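PDB 6UI5: 2-polyprenyl-6-methoxyphenol hydroxylase-like FAD-dependent oxidoreductase from Streptomyces sp. NRRL 11266, which binds flavin-adenine dinucleotide and is a member of the FAD-dependent oxidoreductases. Local coordinates for residues A[126-132]-A[276-280]; A[179-185]-A[258-264]. All blocks are in the same frame, centred on the assembly; numbering follows the deposited sequence.

Contact 1: residues A[126-132]-A[276-280]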
# COMPACT_ATOMS: atom_id res chain seq x y z
N GLU A 126 -40.98 -12.84 -6.48
CA GLU A 126 -41.00 -12.31 -7.84
C GLU A 126 -42.03 -13.08 -8.66
O GLU A 126 -42.01 -14.32 -8.70
CB GLU A 126 -39.61 -12.43 -8.47
CG GLU A 126 -39.52 -11.97 -9.92
CD GLU A 126 -38.67 -10.72 -10.07
OE1 GLU A 126 -38.76 -10.07 -11.14
OE2 GLU A 126 -37.92 -10.39 -9.13
N ALA A 127 -42.93 -12.35 -9.32
CA ALA A 127 -43.89 -12.96 -10.23
C ALA A 127 -43.19 -13.73 -11.34
O ALA A 127 -42.09 -13.37 -11.79
CB ALA A 127 -44.82 -11.89 -10.81
N ALA A 128 -43.83 -14.82 -11.79
CA ALA A 128 -43.24 -15.68 -12.81
C ALA A 128 -42.94 -14.90 -14.09
O ALA A 128 -41.86 -15.03 -14.67
CB ALA A 128 -44.16 -16.86 -13.11
N ASP A 129 -43.91 -14.09 -14.54
CA ASP A 129 -43.66 -13.23 -15.69
C ASP A 129 -42.59 -12.19 -15.39
O ASP A 129 -41.80 -11.84 -16.27
CB ASP A 129 -44.96 -12.55 -16.11
CG ASP A 129 -45.79 -12.09 -14.93
OD1 ASP A 129 -45.67 -12.71 -13.85
OD2 ASP A 129 -46.55 -11.11 -15.06
N GLY A 130 -42.52 -11.72 -14.15
CA GLY A 130 -41.58 -10.69 -13.75
C GLY A 130 -42.14 -9.30 -13.71
O GLY A 130 -41.39 -8.35 -13.47
N SER A 131 -43.45 -9.15 -13.92
CA SER A 131 -44.09 -7.85 -14.03
C SER A 131 -44.14 -7.08 -12.70
O SER A 131 -44.51 -5.90 -12.70
CB SER A 131 -45.50 -8.05 -14.58
OG SER A 131 -46.15 -9.16 -13.96
N GLY A 132 -43.79 -7.72 -11.60
CA GLY A 132 -43.89 -7.07 -10.30
C GLY A 132 -43.39 -8.01 -9.22
O GLY A 132 -43.05 -9.17 -9.48
N LYS A 276 -31.05 -7.94 -8.07
CA LYS A 276 -31.51 -9.18 -8.67
C LYS A 276 -32.90 -8.94 -9.27
O LYS A 276 -33.89 -9.43 -8.79
CB LYS A 276 -31.52 -10.34 -7.66
CG LYS A 276 -31.97 -11.68 -8.27
CD LYS A 276 -31.67 -12.92 -7.39
CE LYS A 276 -30.26 -12.87 -6.80
NZ LYS A 276 -29.05 -13.12 -7.68
N GLY A 277 -32.95 -8.14 -10.34
CA GLY A 277 -34.16 -7.89 -11.10
C GLY A 277 -35.40 -7.60 -10.28
O GLY A 277 -36.04 -8.52 -9.78
N ARG A 278 -35.73 -6.32 -10.15
CA ARG A 278 -36.85 -5.83 -9.33
C ARG A 278 -36.53 -5.79 -7.85
O ARG A 278 -37.22 -5.10 -7.09
CB ARG A 278 -38.13 -6.63 -9.56
CG ARG A 278 -38.66 -6.60 -10.95
CD ARG A 278 -39.88 -5.72 -11.03
NE ARG A 278 -40.39 -5.65 -12.39
CZ ARG A 278 -41.06 -4.62 -12.90
NH1 ARG A 278 -41.32 -3.55 -12.15
NH2 ARG A 278 -41.47 -4.66 -14.15
N VAL A 279 -35.47 -6.48 -7.42
CA VAL A 279 -35.01 -6.42 -6.03
C VAL A 279 -33.61 -5.83 -5.99
O VAL A 279 -32.66 -6.43 -6.52
CB VAL A 279 -35.06 -7.80 -5.35
CG1 VAL A 279 -34.67 -7.65 -3.90
CG2 VAL A 279 -36.45 -8.39 -5.46
N PHE A 280 -33.47 -4.67 -5.36
CA PHE A 280 -32.18 -4.05 -5.11
C PHE A 280 -31.88 -4.08 -3.63
O PHE A 280 -32.74 -4.43 -2.80
CB PHE A 280 -32.14 -2.60 -5.61
CG PHE A 280 -32.46 -2.45 -7.06
CD1 PHE A 280 -33.76 -2.53 -7.50
CD2 PHE A 280 -31.47 -2.25 -7.98
CE1 PHE A 280 -34.06 -2.38 -8.84
CE2 PHE A 280 -31.77 -2.10 -9.33
CZ PHE A 280 -33.07 -2.17 -9.75
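E126, the last residue of strand 120-126, reaches across to the turn at G277 and R278. Its CG stands anti to the backbone N (chi1 177°), which carries the carboxylate out until E126 OE2 lies 2.7 Å from G277 O. The other oxygen, E126 OE1, rests 3.5 Å from R278 CG, so the acid meets the aliphatic part of the arginine, and the two side chains cross at about a right angle. G277 turns at a positive phi, a conformation glycine adopts easily. Further on, G130 also has a positive phi (99°), where any side chain would collide with the carbonyl O of D129, so that glycine fits. Its own carbonyl receives a weak, bent hydrogen bond from the arginine, R278 NE to G130 O at 3.1 Å. S131 O then lies over one face of the guanidinium, 3.6 Å from R278 NH2, and G132 N lies over the same face. A long arginine suits this place: its stem lies by the carboxylate, while its guanidinium reaches the G130 and S131 carbonyls. R278 NH1 bonds to R149 O, and the guanidinium makes a cation-pi contact with Y150. The loop between strands 120-126 and 133-138 thus packs against the turn leading into strand 279-281, an outermost strand of the parallel sheet, which pairs with strand 150-153.

Contact 2: residues A[179-185]-A[258-264]. With FAD (flavin-adenine dinucleotide), chain C.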
# COMPACT_ATOMS: atom_id res chain seq x y z
N GLY A 179 -17.01 -4.37 20.53
CA GLY A 179 -17.06 -3.34 21.54
C GLY A 179 -18.47 -3.09 22.00
O GLY A 179 -19.37 -3.90 21.80
N ILE A 180 -18.65 -1.94 22.64
CA ILE A 180 -19.99 -1.44 22.89
C ILE A 180 -19.98 0.05 22.57
O ILE A 180 -18.93 0.68 22.45
CB ILE A 180 -20.53 -1.70 24.33
CG1 ILE A 180 -19.83 -0.81 25.35
CG2 ILE A 180 -20.42 -3.19 24.72
CD1 ILE A 180 -20.70 0.31 25.82
N VAL A 181 -21.19 0.59 22.43
CA VAL A 181 -21.41 1.97 22.01
C VAL A 181 -22.75 2.39 22.59
O VAL A 181 -23.56 1.56 22.97
CB VAL A 181 -21.38 2.08 20.46
CG1 VAL A 181 -22.53 1.30 19.86
CG2 VAL A 181 -21.42 3.54 20.00
N GLY A 182 -22.96 3.70 22.67
CA GLY A 182 -24.21 4.27 23.13
C GLY A 182 -23.92 5.50 23.95
O GLY A 182 -22.81 6.02 23.95
N ASP A 183 -24.96 5.97 24.67
CA ASP A 183 -24.89 7.17 25.49
C ASP A 183 -25.17 6.85 26.95
O ASP A 183 -26.28 6.43 27.31
CB ASP A 183 -25.85 8.25 24.99
CG ASP A 183 -25.79 8.41 23.46
OD1 ASP A 183 -24.88 9.13 22.99
OD2 ASP A 183 -26.67 7.89 22.74
N VAL A 184 -24.19 7.06 27.80
CA VAL A 184 -24.37 7.05 29.24
C VAL A 184 -24.78 8.44 29.70
O VAL A 184 -24.38 9.44 29.11
CB VAL A 184 -23.09 6.57 29.97
CG1 VAL A 184 -22.64 5.23 29.43
CG2 VAL A 184 -21.99 7.63 29.84
N ALA A 185 -25.59 8.51 30.74
CA ALA A 185 -25.64 9.74 31.52
C ALA A 185 -24.58 9.67 32.60
O ALA A 185 -24.32 8.62 33.19
CB ALA A 185 -27.00 9.99 32.14
N ALA A 258 -27.72 4.60 31.98
CA ALA A 258 -27.48 4.27 30.57
C ALA A 258 -28.77 4.47 29.78
O ALA A 258 -29.79 3.81 30.07
CB ALA A 258 -26.97 2.84 30.42
N HIS A 259 -28.74 5.37 28.79
CA HIS A 259 -29.92 5.58 27.95
C HIS A 259 -30.08 4.44 26.96
O HIS A 259 -31.18 3.93 26.74
CB HIS A 259 -29.82 6.92 27.22
CG HIS A 259 -29.48 8.07 28.12
ND1 HIS A 259 -30.41 8.66 28.95
CD2 HIS A 259 -28.31 8.72 28.33
CE1 HIS A 259 -29.83 9.63 29.63
NE2 HIS A 259 -28.56 9.69 29.28
N TRP A 260 -28.97 4.04 26.34
CA TRP A 260 -28.91 2.92 25.42
C TRP A 260 -27.43 2.60 25.20
O TRP A 260 -26.64 3.50 24.95
CB TRP A 260 -29.62 3.23 24.08
CG TRP A 260 -28.91 4.25 23.21
CD1 TRP A 260 -29.03 5.60 23.27
CD2 TRP A 260 -27.96 3.98 22.15
NE1 TRP A 260 -28.23 6.20 22.33
CE2 TRP A 260 -27.56 5.23 21.62
CE3 TRP A 260 -27.42 2.81 21.59
CZ2 TRP A 260 -26.63 5.35 20.57
CZ3 TRP A 260 -26.48 2.93 20.53
CH2 TRP A 260 -26.11 4.19 20.04
N LEU A 261 -27.08 1.33 25.34
CA LEU A 261 -25.77 0.85 24.96
C LEU A 261 -25.97 -0.47 24.23
O LEU A 261 -27.05 -1.07 24.29
CB LEU A 261 -24.84 0.70 26.17
CG LEU A 261 -24.51 1.86 27.12
CD1 LEU A 261 -23.36 1.38 28.05
CD2 LEU A 261 -24.16 3.19 26.41
N GLN A 262 -24.97 -0.88 23.45
CA GLN A 262 -25.13 -2.05 22.58
C GLN A 262 -23.81 -2.78 22.44
O GLN A 262 -22.79 -2.16 22.16
CB GLN A 262 -25.63 -1.66 21.18
CG GLN A 262 -26.95 -0.91 21.10
CD GLN A 262 -28.03 -1.68 20.38
OE1 GLN A 262 -28.30 -2.87 20.69
NE2 GLN A 262 -28.68 -1.02 19.41
N HIS A 263 -23.84 -4.11 22.58
CA HIS A 263 -22.76 -4.94 22.04
C HIS A 263 -22.74 -4.85 20.52
O HIS A 263 -23.79 -4.83 19.86
CB HIS A 263 -22.93 -6.38 22.48
CG HIS A 263 -22.82 -6.56 23.96
ND1 HIS A 263 -21.71 -6.14 24.66
CD2 HIS A 263 -23.69 -7.06 24.87
CE1 HIS A 263 -21.90 -6.38 25.95
NE2 HIS A 263 -23.09 -6.94 26.10
N TYR A 264 -21.54 -4.77 19.94
CA TYR A 264 -21.39 -4.86 18.48
C TYR A 264 -20.18 -5.72 18.16
O TYR A 264 -19.18 -5.71 18.88
CB TYR A 264 -21.27 -3.47 17.84
CG TYR A 264 -19.87 -2.88 17.94
CD1 TYR A 264 -18.90 -3.17 17.00
CD2 TYR A 264 -19.54 -2.02 18.99
CE1 TYR A 264 -17.63 -2.65 17.09
CE2 TYR A 264 -18.26 -1.48 19.08
CZ TYR A 264 -17.31 -1.81 18.13
OH TYR A 264 -16.03 -1.29 18.20
PA FAD C . -29.28 0.50 9.34
O1A FAD C . -28.74 1.76 9.98
O2A FAD C . -28.75 -0.69 10.11
O5B FAD C . -30.92 0.58 9.17
C5B FAD C . -31.65 -0.57 8.76
C4B FAD C . -33.13 -0.42 9.25
O4B FAD C . -33.92 -1.36 8.79
C3B FAD C . -33.19 -0.55 10.79
O3B FAD C . -34.07 0.37 11.26
C2B FAD C . -33.72 -1.98 11.02
O2B FAD C . -34.26 -2.05 12.40
C1B FAD C . -34.65 -2.05 10.10
N9A FAD C . -35.01 -3.38 9.66
C8A FAD C . -34.20 -4.46 9.55
N7A FAD C . -34.93 -5.47 9.04
C5A FAD C . -36.18 -5.02 8.81
C6A FAD C . -37.33 -5.61 8.29
N6A FAD C . -37.75 -6.91 7.79
N1A FAD C . -38.46 -4.92 8.18
C2A FAD C . -38.51 -3.63 8.56
N3A FAD C . -37.38 -3.03 9.05
C4A FAD C . -36.23 -3.72 9.18
N1 FAD C . -21.47 5.45 10.66
C2 FAD C . -20.63 6.66 10.43
O2 FAD C . -20.77 7.35 9.47
N3 FAD C . -19.59 7.01 11.45
C4 FAD C . -19.43 6.17 12.63
O4 FAD C . -18.62 6.42 13.46
C4X FAD C . -20.29 4.95 12.82
N5 FAD C . -20.08 4.15 14.01
C5X FAD C . -20.90 2.94 14.22
C6 FAD C . -20.68 2.17 15.36
C7 FAD C . -21.44 1.03 15.59
C7M FAD C . -20.98 0.41 16.90
C8 FAD C . -22.44 0.63 14.69
C8M FAD C . -23.23 -0.64 15.03
C9 FAD C . -22.66 1.40 13.53
C9A FAD C . -21.89 2.56 13.28
N10 FAD C . -22.12 3.39 12.03
C10 FAD C . -21.30 4.59 11.84
C1' FAD C . -23.18 2.99 11.10
C2' FAD C . -22.84 2.73 9.62
O2' FAD C . -22.74 3.90 8.89
C3' FAD C . -23.98 1.98 8.94
O3' FAD C . -23.50 1.53 7.71
C4' FAD C . -25.24 2.82 8.63
O4' FAD C . -25.85 3.39 9.75
C5' FAD C . -26.22 1.79 8.04
O5' FAD C . -27.25 2.42 7.33
P FAD C . -28.49 1.54 6.70
O1P FAD C . -29.71 2.42 6.59
O2P FAD C . -28.16 0.83 5.41
O3P FAD C . -28.73 0.31 7.79
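The CA of G182 packs over one face of the W260 indole, 3.5 Å from the centroid of the six-membered ring and only 6° off the ring normal, a CH-pi contact. Glycine is required here, since a CB would run into W260 O and L261 CD2. The tryptophan's chi1 of 70° sets CG between its backbone N and carbonyl carbon, folding the ring over the neighbouring strand. D183 OD1 forms a salt bridge with R218 NE. The two strands form an antiparallel ladder, with G179-Y264, V181-Q262 and D183-W260 as hydrogen-bonded pairs. At G179 and Y264 two bonds close the pair, G179 N to Y264 O and Y264 N to G179 O, both 3.0 Å. Beyond D183 the register slips by one in a beta bulge: H259 N bonds to D183 O at 3.1 Å, and V184 pairs with A258. This ladder belongs to the antiparallel sheet of the FAD-binding domain, and one face of it meets the flavin. There V181 CG1 touches the FAD methyl C7M at 3.5 Å. The same methyl lies over one face of the Y264 ring, whose opposite face is covered by G179 N; a glycine lets the aromatic ring pack directly on the backbone, and Y264 OH bonds to S221 O. On the other face of the sheet I180 CD1 meets L261 CD1 at 3.6 Å and V184 CG1 meets L261 CD2 at 3.9 Å, branched aliphatic side chains that pack together against L241 of helix 238-249.

From the N terminus the chain first builds strands of the parallel sheet, then reaches 126-132, the first half of contact 1. It passes strand 150-153 and arrives at 179-185, which opens contact 2. Contact 2 closes a loop of 72 residues containing strands 206-211 and 216-225 and helix 238-249 when 258-264 comes back alongside. Strand 257-271 then leads on to strand 279-281, where 276-280 closes contact 1; contact 2 is therefore nested inside it. The contacts do not touch, their nearest atoms being about 23 Å apart. Contact 1 ties the loop between strands 120-126 and 133-138 to the edge of the parallel sheet, whereas contact 2 joins two strands of the antiparallel sheet beside the flavin.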